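Local structure of clavulanic acid biosynthesis oligopeptide binding protein 2 (Streptomyces clavuligerus, 2WOL) at residues Asp487-Ala492 and Glu514-Glu519; Pro458-Phe463 and Glu508-Val513; Pro147-Pro152 and Pro160-Leu165; Ile172-Thr177 and Ser181-Leu186. The protein probably binds peptides or related ligands as a solute-binding protein associated with the clavulanic acid biosynthetic pathway. All blocks are in the same frame, centred on the assembly; numbering follows the deposited sequence.

Contact 1 (Asp487-Ala492 and Glu514-Glu519); sequences DPEVNA and ERRVME
The guanidinium of Arg516 receives the carboxylate of Glu489 at its edge, near its own plane, and the two flat groups are turned 70° against each other in the conformer described here. Such a twist rules out a flat, two-pronged carboxylate-guanidinium pair. The salt bridge runs through one pair of atoms, Glu489 OE1 and Arg516 NH1, 3.1 Å apart, while OE2 of Glu489 remains 3.6 Å from NH2 of Arg516. Arg516 spans the gap between helices 488-499 and 503-520 because its chain is extended from CG to NE (chi2 173°, chi3 175°), and it crosses the glutamate at about a right angle. Nearer the backbones, CG2 of Val490 packs 4.1 Å from CB of Arg516; a short branched residue suits this buried position, where the arginine contributes only the foot of its chain. Asp487 is the N-cap of helix 488-499: its OD1 accepts from Glu489 N over 2.9 Å, met from above the carboxylate plane, while OD2 bonds to His520. The contact thus joins two consecutive helices by a small apolar base under a charged outer edge. Because Glu489 is exposed and Arg516 is also modelled a second way, the bridge is probably solvent-screened, impermanent and modest.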
loop_
_atom_site.group_PDB
_atom_site.type_symbol
_atom_site.label_atom_id
_atom_site.label_comp_id
_atom_site.label_asym_id
_atom_site.label_seq_id
_atom_site.Cartn_x
_atom_site.Cartn_y
_atom_site.Cartn_z
ATOM N N ASP A 487 21.805 8.261 -5.552
ATOM C CA ASP A 487 23.097 7.638 -5.325
ATOM C C ASP A 487 23.261 6.497 -6.331
ATOM O O ASP A 487 22.511 5.515 -6.279
ATOM C CB ASP A 487 23.157 7.117 -3.880
ATOM C CG ASP A 487 24.489 6.465 -3.525
ATOM O OD1 ASP A 487 25.323 6.207 -4.419
ATOM O OD2 ASP A 487 24.696 6.194 -2.324
ATOM N N PRO A 488 24.228 6.631 -7.265
ATOM C CA PRO A 488 24.497 5.600 -8.273
ATOM C C PRO A 488 24.700 4.212 -7.665
ATOM O O PRO A 488 24.287 3.219 -8.260
ATOM C CB PRO A 488 25.795 6.082 -8.934
ATOM C CG PRO A 488 25.805 7.542 -8.730
ATOM C CD PRO A 488 25.126 7.793 -7.419
ATOM N N GLU A 489 25.325 4.150 -6.490
ATOM C CA GLU A 489 25.591 2.877 -5.827
ATOM C C GLU A 489 24.307 2.231 -5.296
ATOM O O GLU A 489 24.131 1.018 -5.402
ATOM C CB GLU A 489 26.639 3.043 -4.723
ATOM C CG GLU A 489 28.039 3.373 -5.251
ATOM C CD GLU A 489 29.094 3.414 -4.158
ATOM O OE1 GLU A 489 29.093 4.375 -3.356
ATOM O OE2 GLU A 489 29.935 2.489 -4.106
ATOM N N VAL A 490 23.411 3.050 -4.745
ATOM C CA VAL A 490 22.082 2.581 -4.334
ATOM C C VAL A 490 21.296 2.089 -5.553
ATOM O O VAL A 490 20.747 0.987 -5.539
ATOM C CB VAL A 490 21.280 3.672 -3.568
ATOM C CG1 VAL A 490 19.802 3.286 -3.440
ATOM C CG2 VAL A 490 21.883 3.911 -2.194
ATOM N N ASN A 491 21.265 2.900 -6.610
ATOM C CA ASN A 491 20.565 2.528 -7.841
ATOM C C ASN A 491 21.085 1.216 -8.439
ATOM O O ASN A 491 20.295 0.353 -8.844
ATOM C CB ASN A 491 20.639 3.656 -8.877
ATOM C CG ASN A 491 20.015 4.958 -8.388
ATOM O OD1 ASN A 491 19.294 4.988 -7.391
ATOM N ND2 ASN A 491 20.295 6.045 -9.099
ATOM N N ALA A 492 22.411 1.068 -8.467
ATOM C CA ALA A 492 23.049 -0.139 -8.989
ATOM C C ALA A 492 22.692 -1.375 -8.169
ATOM O O ALA A 492 22.405 -2.431 -8.736
ATOM C CB ALA A 492 24.560 0.038 -9.063
ATOM N N GLU A 514 19.494 -0.716 2.269
ATOM C CA GLU A 514 18.922 -0.057 3.439
ATOM C C GLU A 514 20.004 0.573 4.308
ATOM O O GLU A 514 19.849 1.707 4.782
ATOM C CB GLU A 514 18.084 -1.024 4.271
ATOM C CG GLU A 514 17.336 -0.318 5.397
ATOM C CD GLU A 514 16.555 -1.258 6.286
ATOM O OE1 GLU A 514 17.082 -2.335 6.640
ATOM O OE2 GLU A 514 15.413 -0.905 6.636
ATOM N N ARG A 515 21.099 -0.161 4.504
ATOM C CA ARG A 515 22.230 0.354 5.265
ATOM C C ARG A 515 22.777 1.635 4.637
ATOM O O ARG A 515 22.994 2.623 5.336
ATOM C CB ARG A 515 23.332 -0.704 5.394
ATOM C CG ARG A 515 24.553 -0.213 6.157
ATOM C CD ARG A 515 25.516 -1.344 6.489
ATOM N NE ARG A 515 24.973 -2.250 7.501
ATOM C CZ ARG A 515 25.122 -2.094 8.815
ATOM N NH1 ARG A 515 25.801 -1.059 9.298
ATOM N NH2 ARG A 515 24.587 -2.978 9.648
ATOM N N ARG A 516 22.990 1.624 3.323
ATOM C CA ARG A 516 23.528 2.806 2.647
ATOM C C ARG A 516 22.572 3.987 2.772
ATOM O O ARG A 516 23.009 5.112 2.988
ATOM C CB ARG A 516 23.808 2.509 1.174
ATOM C CG ARG A 516 25.051 1.680 0.941
ATOM C CD ARG A 516 25.174 1.286 -0.515
ATOM N NE ARG A 516 26.422 0.576 -0.787
ATOM C CZ ARG A 516 27.545 1.158 -1.196
ATOM N NH1 ARG A 516 27.592 2.471 -1.385
ATOM N NH2 ARG A 516 28.629 0.425 -1.414
ATOM N N VAL A 517 21.270 3.723 2.650
ATOM C CA VAL A 517 20.265 4.773 2.815
ATOM C C VAL A 517 20.347 5.396 4.209
ATOM O O VAL A 517 20.304 6.614 4.348
ATOM C CB VAL A 517 18.831 4.263 2.531
ATOM C CG1 VAL A 517 17.790 5.318 2.903
ATOM C CG2 VAL A 517 18.691 3.878 1.070
ATOM N N MET A 518 20.490 4.558 5.237
ATOM C CA MET A 518 20.615 5.067 6.595
ATOM C C MET A 518 21.937 5.808 6.816
ATOM O O MET A 518 21.977 6.775 7.570
ATOM C CB MET A 518 20.382 3.959 7.628
ATOM C CG MET A 518 18.911 3.504 7.718
ATOM S SD MET A 518 17.690 4.841 7.855
ATOM C CE MET A 518 18.146 5.575 9.428
ATOM N N GLU A 519 23.003 5.373 6.137
ATOM C CA GLU A 519 24.268 6.120 6.159
ATOM C C GLU A 519 24.082 7.551 5.636
ATOM O O GLU A 519 24.661 8.497 6.176
ATOM C CB GLU A 519 25.356 5.393 5.359
ATOM C CG GLU A 519 25.877 4.131 6.034
ATOM C CD GLU A 519 26.746 3.273 5.122
ATOM O OE1 GLU A 519 26.963 3.656 3.951
ATOM O OE2 GLU A 519 27.206 2.207 5.586
#

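Contact 2 (Pro458-Phe463 and Glu508-Val513); sequences PTEYGF and ELWRAV
With CG beside its backbone N (chi1 -83°), Trp510 extends its indole from helix 503-520 toward the start of helix 460-468, where Glu460 lays its CB on the ring and the bend at chi2 (88°) turns its carboxylate away. This is helix-helix packing, the first turn of helix 460-468 against helix 503-520, with a CH-pi contact at its centre: CB of Glu460 stands 3.3 Å from the centroid of the five-membered ring of Trp510, almost exactly on the ring normal. A glutamate suits this buried place because its methylene carbon can cover the indole while OE2 accepts from Ala358 N. The backbone of Tyr461 comes in obliquely, its N 3.5 Å from Trp510 CZ2. Thr459 is the N-cap of helix 460-468, its OG1 accepting from Gly462 N over 3.1 Å in a nearly straight bond; a hydroxyl so close to the main chain suits this task. Trp510 CZ2 also meets the edge of the Tyr461 ring and packs 3.8 Å from Tyr461 CB.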
loop_
_atom_site.group_PDB
_atom_site.type_symbol
_atom_site.label_atom_id
_atom_site.label_comp_id
_atom_site.label_asym_id
_atom_site.label_seq_id
_atom_site.Cartn_x
_atom_site.Cartn_y
_atom_site.Cartn_z
ATOM N N PRO A 458 3.953 -6.066 -1.659
ATOM C CA PRO A 458 4.747 -6.425 -0.477
ATOM C C PRO A 458 6.122 -7.037 -0.763
ATOM O O PRO A 458 6.378 -8.196 -0.418
ATOM C CB PRO A 458 3.842 -7.419 0.258
ATOM C CG PRO A 458 3.072 -8.078 -0.830
ATOM C CD PRO A 458 2.879 -7.047 -1.911
ATOM N N THR A 459 6.992 -6.244 -1.382
ATOM C CA THR A 459 8.375 -6.645 -1.619
ATOM C C THR A 459 9.294 -5.495 -1.250
ATOM O O THR A 459 8.848 -4.350 -1.085
ATOM C CB THR A 459 8.652 -7.002 -3.101
ATOM O OG1 THR A 459 8.488 -5.835 -3.914
ATOM C CG2 THR A 459 7.730 -8.113 -3.592
ATOM N N GLU A 460 10.584 -5.798 -1.142
ATOM C CA GLU A 460 11.587 -4.777 -0.863
ATOM C C GLU A 460 11.624 -3.695 -1.943
ATOM O O GLU A 460 11.757 -2.508 -1.627
ATOM C CB GLU A 460 12.970 -5.401 -0.681
ATOM C CG GLU A 460 13.145 -6.181 0.612
ATOM C CD GLU A 460 12.724 -7.637 0.499
ATOM O OE1 GLU A 460 11.985 -7.989 -0.444
ATOM O OE2 GLU A 460 13.136 -8.436 1.361
ATOM N N TYR A 461 11.491 -4.096 -3.209
ATOM C CA TYR A 461 11.427 -3.115 -4.286
ATOM C C TYR A 461 10.216 -2.206 -4.120
ATOM O O TYR A 461 10.345 -0.984 -4.148
ATOM C CB TYR A 461 11.407 -3.754 -5.682
ATOM C CG TYR A 461 11.436 -2.688 -6.753
ATOM C CD1 TYR A 461 12.648 -2.194 -7.230
ATOM C CD2 TYR A 461 10.253 -2.130 -7.248
ATOM C CE1 TYR A 461 12.689 -1.186 -8.189
ATOM C CE2 TYR A 461 10.281 -1.123 -8.205
ATOM C CZ TYR A 461 11.501 -0.657 -8.672
ATOM O OH TYR A 461 11.526 0.342 -9.615
ATOM N N GLY A 462 9.042 -2.812 -3.953
ATOM C CA GLY A 462 7.810 -2.055 -3.772
ATOM C C GLY A 462 7.895 -1.091 -2.603
ATOM O O GLY A 462 7.416 0.038 -2.684
ATOM N N PHE A 463 8.518 -1.537 -1.514
ATOM C CA PHE A 463 8.609 -0.706 -0.325
ATOM C C PHE A 463 9.653 0.404 -0.425
ATOM O O PHE A 463 9.370 1.566 -0.108
ATOM C CB PHE A 463 8.862 -1.549 0.931
ATOM C CG PHE A 463 8.841 -0.737 2.192
ATOM C CD1 PHE A 463 7.635 -0.473 2.833
ATOM C CD2 PHE A 463 10.012 -0.195 2.707
ATOM C CE1 PHE A 463 7.595 0.312 3.977
ATOM C CE2 PHE A 463 9.985 0.588 3.858
ATOM C CZ PHE A 463 8.781 0.838 4.493
ATOM N N GLU A 508 20.145 -10.054 0.985
ATOM C CA GLU A 508 21.409 -9.461 1.430
ATOM C C GLU A 508 21.739 -8.178 0.680
ATOM O O GLU A 508 22.252 -7.229 1.269
ATOM C CB GLU A 508 22.569 -10.459 1.318
ATOM C CG GLU A 508 22.597 -11.516 2.420
ATOM C CD GLU A 508 22.537 -10.917 3.820
ATOM O OE1 GLU A 508 23.420 -10.100 4.172
ATOM O OE2 GLU A 508 21.603 -11.267 4.571
ATOM N N LEU A 509 21.449 -8.155 -0.617
ATOM C CA LEU A 509 21.613 -6.946 -1.412
ATOM C C LEU A 509 20.699 -5.835 -0.900
ATOM O O LEU A 509 21.120 -4.689 -0.783
ATOM C CB LEU A 509 21.345 -7.224 -2.891
ATOM C CG LEU A 509 22.415 -8.025 -3.641
ATOM C CD1 LEU A 509 21.833 -8.586 -4.928
ATOM C CD2 LEU A 509 23.667 -7.190 -3.918
ATOM N N TRP A 510 19.452 -6.186 -0.582
ATOM C CA TRP A 510 18.504 -5.207 -0.051
ATOM C C TRP A 510 18.927 -4.653 1.303
ATOM O O TRP A 510 18.703 -3.476 1.588
ATOM C CB TRP A 510 17.087 -5.773 0.003
ATOM C CG TRP A 510 16.378 -5.662 -1.309
ATOM C CD1 TRP A 510 15.952 -6.688 -2.104
ATOM C CD2 TRP A 510 16.015 -4.450 -1.989
ATOM N NE1 TRP A 510 15.342 -6.192 -3.231
ATOM C CE2 TRP A 510 15.369 -4.822 -3.188
ATOM C CE3 TRP A 510 16.166 -3.085 -1.695
ATOM C CZ2 TRP A 510 14.880 -3.880 -4.098
ATOM C CZ3 TRP A 510 15.678 -2.148 -2.601
ATOM C CH2 TRP A 510 15.045 -2.549 -3.788
ATOM N N ARG A 511 19.547 -5.499 2.122
ATOM C CA ARG A 511 20.106 -5.062 3.398
ATOM C C ARG A 511 21.221 -4.043 3.207
ATOM O O ARG A 511 21.324 -3.085 3.972
ATOM C CB ARG A 511 20.589 -6.254 4.225
ATOM C CG ARG A 511 19.450 -7.050 4.802
ATOM C CD ARG A 511 19.903 -8.303 5.501
ATOM N NE ARG A 511 18.766 -8.881 6.207
ATOM C CZ ARG A 511 18.726 -10.101 6.729
ATOM N NH1 ARG A 511 19.767 -10.918 6.622
ATOM N NH2 ARG A 511 17.628 -10.506 7.351
ATOM N N ALA A 512 22.043 -4.243 2.176
ATOM C CA ALA A 512 23.079 -3.277 1.824
ATOM C C ALA A 512 22.470 -1.951 1.355
ATOM O O ALA A 512 22.964 -0.880 1.711
ATOM C CB ALA A 512 24.016 -3.844 0.763
ATOM N N VAL A 513 21.403 -2.024 0.560
ATOM C CA VAL A 513 20.683 -0.814 0.146
ATOM C C VAL A 513 20.189 -0.031 1.360
ATOM O O VAL A 513 20.440 1.167 1.472
ATOM C CB VAL A 513 19.486 -1.121 -0.787
ATOM C CG1 VAL A 513 18.700 0.151 -1.103
ATOM C CG2 VAL A 513 19.965 -1.777 -2.075
#

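Contact 3 (Pro147-Pro152 and Pro160-Leu165); sequences PERPYP and PLRSVL
Two guanidinium groups lie flat on one another: those of Arg149 and Arg162, with centres 3.5 Å apart and planes only 12° from parallel, although the two side chains cross at about a right angle. Each covers one face of the other, and the NH2 atoms of Arg149 and Arg162 approach to 3.2 Å without bonding, both being donors. Arg149 comes in fully extended from CG to NE, whereas Arg162 is bent at chi2 (-149°), which helps to lay its flat end against its partner. Long chains with planar ends suit this exposed surface, where they can overlap while their edges remain available to acceptors. In the plane of the Arg149 guanidinium, at its edge, a water accepts a weak bond from NH1 and donates to Pro160 O, 2.9 Å away.

Deeper in, the ring of Tyr151 turns one face to Leu161. CB of Leu161 stands 4.2 Å from the centroid of the Tyr151 ring, nearly on its normal, in a CH-pi contact, and CD1 of Leu161 reaches to 3.6 Å from Tyr151 CG. Ring and branched chain suit this sheltered place, and Phe128 meets the tyrosine edge-to-face. The loop at 147-152 is thereby laid against the turn leading into strand 164-166. Glu159 forms salt bridges with both arginines, and its carboxylate, one oxygen to each, probably supplies the negative charge that lets the two cations stack.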
loop_
_atom_site.group_PDB
_atom_site.type_symbol
_atom_site.label_atom_id
_atom_site.label_comp_id
_atom_site.label_asym_id
_atom_site.label_seq_id
_atom_site.Cartn_x
_atom_site.Cartn_y
_atom_site.Cartn_z
ATOM N N PRO A 147 11.201 3.516 -25.425
ATOM C CA PRO A 147 11.491 4.954 -25.494
ATOM C C PRO A 147 11.727 5.457 -26.920
ATOM O O PRO A 147 11.493 6.633 -27.194
ATOM C CB PRO A 147 12.778 5.088 -24.670
ATOM C CG PRO A 147 12.734 3.924 -23.736
ATOM C CD PRO A 147 12.173 2.815 -24.569
ATOM N N GLU A 148 12.184 4.568 -27.801
ATOM C CA GLU A 148 12.448 4.902 -29.203
ATOM C C GLU A 148 11.179 4.837 -30.052
ATOM O O GLU A 148 11.156 5.313 -31.188
ATOM C CB GLU A 148 13.509 3.965 -29.795
ATOM C CG GLU A 148 14.898 4.080 -29.166
ATOM C CD GLU A 148 15.892 3.056 -29.713
ATOM O OE1 GLU A 148 15.487 2.169 -30.504
ATOM O OE2 GLU A 148 17.087 3.136 -29.350
ATOM N N ARG A 149 10.126 4.238 -29.499
ATOM C CA ARG A 149 8.853 4.096 -30.202
ATOM C C ARG A 149 7.715 4.068 -29.177
ATOM O O ARG A 149 7.119 3.017 -28.945
ATOM C CB ARG A 149 8.865 2.824 -31.058
ATOM C CG ARG A 149 7.832 2.798 -32.169
ATOM C CD ARG A 149 7.934 1.529 -33.016
ATOM N NE ARG A 149 6.863 1.468 -34.011
ATOM C CZ ARG A 149 5.632 1.028 -33.770
ATOM N NH1 ARG A 149 5.300 0.588 -32.561
ATOM N NH2 ARG A 149 4.728 1.022 -34.739
ATOM N N PRO A 150 7.427 5.225 -28.544
ATOM C CA PRO A 150 6.484 5.283 -27.424
ATOM C C PRO A 150 5.092 4.777 -27.775
ATOM O O PRO A 150 4.588 5.036 -28.871
ATOM C CB PRO A 150 6.434 6.776 -27.080
ATOM C CG PRO A 150 7.740 7.311 -27.564
ATOM C CD PRO A 150 8.005 6.552 -28.831
ATOM N N TYR A 151 4.491 4.040 -26.845
ATOM C CA TYR A 151 3.145 3.522 -27.033
ATOM C C TYR A 151 2.136 4.526 -26.476
ATOM O O TYR A 151 2.202 4.872 -25.292
ATOM C CB TYR A 151 3.004 2.161 -26.353
ATOM C CG TYR A 151 1.624 1.564 -26.468
ATOM C CD1 TYR A 151 1.118 1.159 -27.701
ATOM C CD2 TYR A 151 0.822 1.407 -25.342
ATOM C CE1 TYR A 151 -0.148 0.614 -27.809
ATOM C CE2 TYR A 151 -0.444 0.855 -25.438
ATOM C CZ TYR A 151 -0.929 0.468 -26.675
ATOM O OH TYR A 151 -2.189 -0.066 -26.780
ATOM N N PRO A 152 1.214 5.011 -27.332
ATOM C CA PRO A 152 0.283 6.063 -26.922
ATOM C C PRO A 152 -1.024 5.568 -26.291
ATOM O O PRO A 152 -1.956 6.358 -26.112
ATOM C CB PRO A 152 -0.019 6.771 -28.245
ATOM C CG PRO A 152 0.004 5.671 -29.250
ATOM C CD PRO A 152 1.013 4.638 -28.747
ATOM N N PRO A 160 -1.126 -3.276 -31.204
ATOM C CA PRO A 160 -0.803 -3.697 -29.847
ATOM C C PRO A 160 0.577 -3.253 -29.381
ATOM O O PRO A 160 1.472 -2.999 -30.193
ATOM C CB PRO A 160 -0.856 -5.227 -29.933
ATOM C CG PRO A 160 -1.756 -5.507 -31.086
ATOM C CD PRO A 160 -1.430 -4.429 -32.071
ATOM N N LEU A 161 0.725 -3.151 -28.065
ATOM C CA LEU A 161 2.005 -2.912 -27.428
ATOM C C LEU A 161 2.979 -4.007 -27.871
ATOM O O LEU A 161 2.680 -5.196 -27.759
ATOM C CB LEU A 161 1.797 -2.923 -25.911
ATOM C CG LEU A 161 2.868 -2.534 -24.896
ATOM C CD1 LEU A 161 3.508 -1.194 -25.187
ATOM C CD2 LEU A 161 2.228 -2.528 -23.519
ATOM N N ARG A 162 4.128 -3.599 -28.395
ATOM C CA ARG A 162 5.051 -4.540 -29.033
ATOM C C ARG A 162 5.803 -5.428 -28.056
ATOM O O ARG A 162 6.373 -6.454 -28.441
ATOM C CB ARG A 162 6.023 -3.800 -29.939
ATOM C CG ARG A 162 5.353 -3.278 -31.177
ATOM C CD ARG A 162 6.309 -3.252 -32.314
ATOM N NE ARG A 162 5.644 -2.819 -33.534
ATOM C CZ ARG A 162 6.286 -2.311 -34.574
ATOM N NH1 ARG A 162 7.604 -2.171 -34.529
ATOM N NH2 ARG A 162 5.609 -1.938 -35.650
ATOM N N SER A 163 5.787 -5.026 -26.792
ATOM C CA SER A 163 6.424 -5.774 -25.721
ATOM C C SER A 163 5.477 -6.802 -25.109
ATOM O O SER A 163 5.863 -7.532 -24.199
ATOM C CB SER A 163 6.892 -4.805 -24.641
ATOM O OG SER A 163 5.830 -3.947 -24.263
ATOM N N VAL A 164 4.236 -6.851 -25.590
ATOM C CA VAL A 164 3.269 -7.822 -25.081
ATOM C C VAL A 164 2.751 -8.692 -26.223
ATOM O O VAL A 164 2.092 -8.201 -27.141
ATOM C CB VAL A 164 2.074 -7.170 -24.330
ATOM C CG1 VAL A 164 1.232 -8.250 -23.673
ATOM C CG2 VAL A 164 2.545 -6.183 -23.271
ATOM N N LEU A 165 3.067 -9.984 -26.162
ATOM C CA LEU A 165 2.639 -10.923 -27.195
ATOM C C LEU A 165 1.499 -11.810 -26.720
ATOM O O LEU A 165 1.436 -12.187 -25.551
ATOM C CB LEU A 165 3.806 -11.799 -27.643
ATOM C CG LEU A 165 5.121 -11.145 -28.065
ATOM C CD1 LEU A 165 6.126 -12.232 -28.384
ATOM C CD2 LEU A 165 4.932 -10.219 -29.256
HETATM O O HOH W 1 2.627 -0.454 -30.777
#

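Contact 4 (Ile172-Thr177 and Ser181-Leu186); sequences IVFRLT and SDFDHL
Strand 171-175 runs out into a loop at Leu176, and after a short connection the chain enters the brief helix 183-186; the nearest CA atoms across the gap, those of Phe174 and Phe183, are 9.5 Å apart, so side chains alone bridge it. The motif is a helix packed on a beta sheet, here an antiparallel sheet in which strand 171-175 lies between strands 98-102 and 164-166. Phe183, with CG anti to its backbone N (chi1 -159°), projects its ring from the helix toward the strand. There CE2 of Phe183 comes over one face of the Phe174 ring, displaced toward its rim; the rings are inclined at 56° with centroids 5.1 Å apart, an oblique pairing. The long reach of two phenylalanine rings fills a separation this wide. Trp99 and Leu140 also touch Phe183, extending the apolar cluster to strand 98-102 and helix 140-144. Asp182 sits at the N-cap position but makes no capping bond; its OD1 accepts instead from Ser181 OG, from well above the carboxylate plane. Leu176 completes the apolar cluster with its branched end: CD1 lies 3.8 Å from Phe183 CD1, while CD2 packs 3.6 Å from Phe183 CE1.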
loop_
_atom_site.group_PDB
_atom_site.type_symbol
_atom_site.label_atom_id
_atom_site.label_comp_id
_atom_site.label_asym_id
_atom_site.label_seq_id
_atom_site.Cartn_x
_atom_site.Cartn_y
_atom_site.Cartn_z
ATOM N N ILE A 172 0.037 -15.367 -22.862
ATOM C CA ILE A 172 0.513 -13.992 -22.889
ATOM C C ILE A 172 1.982 -13.926 -22.480
ATOM O O ILE A 172 2.404 -14.587 -21.520
ATOM C CB ILE A 172 -0.395 -13.041 -22.042
ATOM C CG1 ILE A 172 -0.052 -11.568 -22.319
ATOM C CG2 ILE A 172 -0.348 -13.391 -20.541
ATOM C CD1 ILE A 172 -1.150 -10.595 -21.921
ATOM N N VAL A 173 2.760 -13.157 -23.240
ATOM C CA VAL A 173 4.199 -13.018 -23.013
ATOM C C VAL A 173 4.562 -11.546 -22.837
ATOM O O VAL A 173 4.265 -10.722 -23.704
ATOM C CB VAL A 173 5.027 -13.610 -24.189
ATOM C CG1 VAL A 173 6.521 -13.469 -23.925
ATOM C CG2 VAL A 173 4.665 -15.075 -24.423
ATOM N N PHE A 174 5.200 -11.224 -21.712
ATOM C CA PHE A 174 5.658 -9.862 -21.439
ATOM C C PHE A 174 7.172 -9.767 -21.624
ATOM O O PHE A 174 7.935 -10.422 -20.912
ATOM C CB PHE A 174 5.285 -9.445 -20.015
ATOM C CG PHE A 174 3.805 -9.395 -19.759
ATOM C CD1 PHE A 174 3.134 -10.501 -19.237
ATOM C CD2 PHE A 174 3.080 -8.234 -20.014
ATOM C CE1 PHE A 174 1.766 -10.458 -18.992
ATOM C CE2 PHE A 174 1.705 -8.185 -19.770
ATOM C CZ PHE A 174 1.049 -9.297 -19.255
ATOM N N ARG A 175 7.599 -8.950 -22.583
ATOM C CA ARG A 175 9.019 -8.732 -22.842
ATOM C C ARG A 175 9.432 -7.400 -22.232
ATOM O O ARG A 175 9.204 -6.340 -22.816
ATOM C CB ARG A 175 9.306 -8.738 -24.346
ATOM C CG ARG A 175 9.036 -10.059 -25.052
ATOM C CD ARG A 175 9.287 -9.887 -26.539
ATOM N NE ARG A 175 9.264 -11.145 -27.285
ATOM C CZ ARG A 175 9.455 -11.235 -28.601
ATOM N NH1 ARG A 175 9.676 -10.143 -29.324
ATOM N NH2 ARG A 175 9.418 -12.419 -29.200
ATOM N N LEU A 176 10.039 -7.467 -21.052
ATOM C CA LEU A 176 10.340 -6.270 -20.272
ATOM C C LEU A 176 11.582 -5.546 -20.767
ATOM O O LEU A 176 12.457 -6.151 -21.387
ATOM C CB LEU A 176 10.466 -6.607 -18.777
ATOM C CG LEU A 176 9.378 -7.477 -18.132
ATOM C CD1 LEU A 176 9.649 -7.670 -16.646
ATOM C CD2 LEU A 176 7.982 -6.922 -18.356
ATOM N N THR A 177 11.649 -4.248 -20.487
ATOM C CA THR A 177 12.776 -3.409 -20.893
ATOM C C THR A 177 14.003 -3.630 -20.009
ATOM O O THR A 177 15.105 -3.190 -20.343
ATOM C CB THR A 177 12.401 -1.913 -20.853
ATOM O OG1 THR A 177 11.924 -1.574 -19.544
ATOM C CG2 THR A 177 11.318 -1.597 -21.878
ATOM N N SER A 181 12.293 -8.733 -10.947
ATOM C CA SER A 181 12.053 -9.912 -10.114
ATOM C C SER A 181 10.603 -10.035 -9.630
ATOM O O SER A 181 10.111 -11.141 -9.409
ATOM C CB SER A 181 13.000 -9.912 -8.904
ATOM O OG SER A 181 12.844 -8.737 -8.124
ATOM N N ASP A 182 9.927 -8.897 -9.484
ATOM C CA ASP A 182 8.626 -8.850 -8.810
ATOM C C ASP A 182 7.413 -8.809 -9.746
ATOM O O ASP A 182 6.336 -8.352 -9.351
ATOM C CB ASP A 182 8.590 -7.665 -7.831
ATOM C CG ASP A 182 9.647 -7.768 -6.736
ATOM O OD1 ASP A 182 10.279 -8.841 -6.588
ATOM O OD2 ASP A 182 9.839 -6.767 -6.019
ATOM N N PHE A 183 7.565 -9.307 -10.972
ATOM C CA PHE A 183 6.497 -9.143 -11.963
ATOM C C PHE A 183 5.162 -9.821 -11.608
ATOM O O PHE A 183 4.093 -9.290 -11.929
ATOM C CB PHE A 183 6.966 -9.541 -13.365
ATOM C CG PHE A 183 6.137 -8.946 -14.470
ATOM C CD1 PHE A 183 6.268 -7.598 -14.810
ATOM C CD2 PHE A 183 5.223 -9.727 -15.168
ATOM C CE1 PHE A 183 5.502 -7.039 -15.817
ATOM C CE2 PHE A 183 4.457 -9.178 -16.192
ATOM C CZ PHE A 183 4.598 -7.835 -16.516
ATOM N N ASP A 184 5.210 -10.976 -10.938
ATOM C CA ASP A 184 3.975 -11.638 -10.497
ATOM C C ASP A 184 3.121 -10.701 -9.627
ATOM O O ASP A 184 1.890 -10.780 -9.628
ATOM C CB ASP A 184 4.274 -12.912 -9.696
ATOM C CG ASP A 184 4.449 -14.156 -10.569
ATOM O OD1 ASP A 184 4.129 -14.138 -11.784
ATOM O OD2 ASP A 184 4.896 -15.180 -10.009
ATOM N N HIS A 185 3.788 -9.831 -8.871
ATOM C CA HIS A 185 3.100 -8.853 -8.028
ATOM C C HIS A 185 2.337 -7.839 -8.861
ATOM O O HIS A 185 1.201 -7.489 -8.534
ATOM C CB HIS A 185 4.082 -8.137 -7.105
ATOM C CG HIS A 185 4.623 -9.010 -6.022
ATOM N ND1 HIS A 185 4.012 -9.134 -4.793
ATOM C CD2 HIS A 185 5.710 -9.816 -5.987
ATOM C CE1 HIS A 185 4.706 -9.972 -4.042
ATOM N NE2 HIS A 185 5.742 -10.399 -4.743
ATOM N N LEU A 186 2.958 -7.381 -9.945
ATOM C CA LEU A 186 2.297 -6.448 -10.852
ATOM C C LEU A 186 1.090 -7.096 -11.519
ATOM O O LEU A 186 0.084 -6.434 -11.763
ATOM C CB LEU A 186 3.275 -5.904 -11.895
ATOM C CG LEU A 186 4.529 -5.184 -11.379
ATOM C CD1 LEU A 186 5.262 -4.536 -12.542
ATOM C CD2 LEU A 186 4.228 -4.143 -10.286
#

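In the fold
Contacts 1 and 2 both use helix 503-520; their centres are about 11 Å apart, and they meet where Val490 CG1 packs 4.1 Å from Val513 CG1. Contacts 3 and 4 are joined through neighbouring strands 164-166 and 171-175, with Ser163 O 2.8 Å from Arg175 N in a probable hydrogen bond. The two pairs connect through contacts 2 and 4, centres about 18 Å apart: Thr459 OG1 lies 2.7 Å from Asp182 OD2, so the N-cap residues of two helices probably bond together. Contact 3 stays apart from contact 1, nearest atoms about 17 Å away. A glycerol, probably from the crystallisation liquor, lies about 5 Å from the Tyr461 side chain and may mark a pocket.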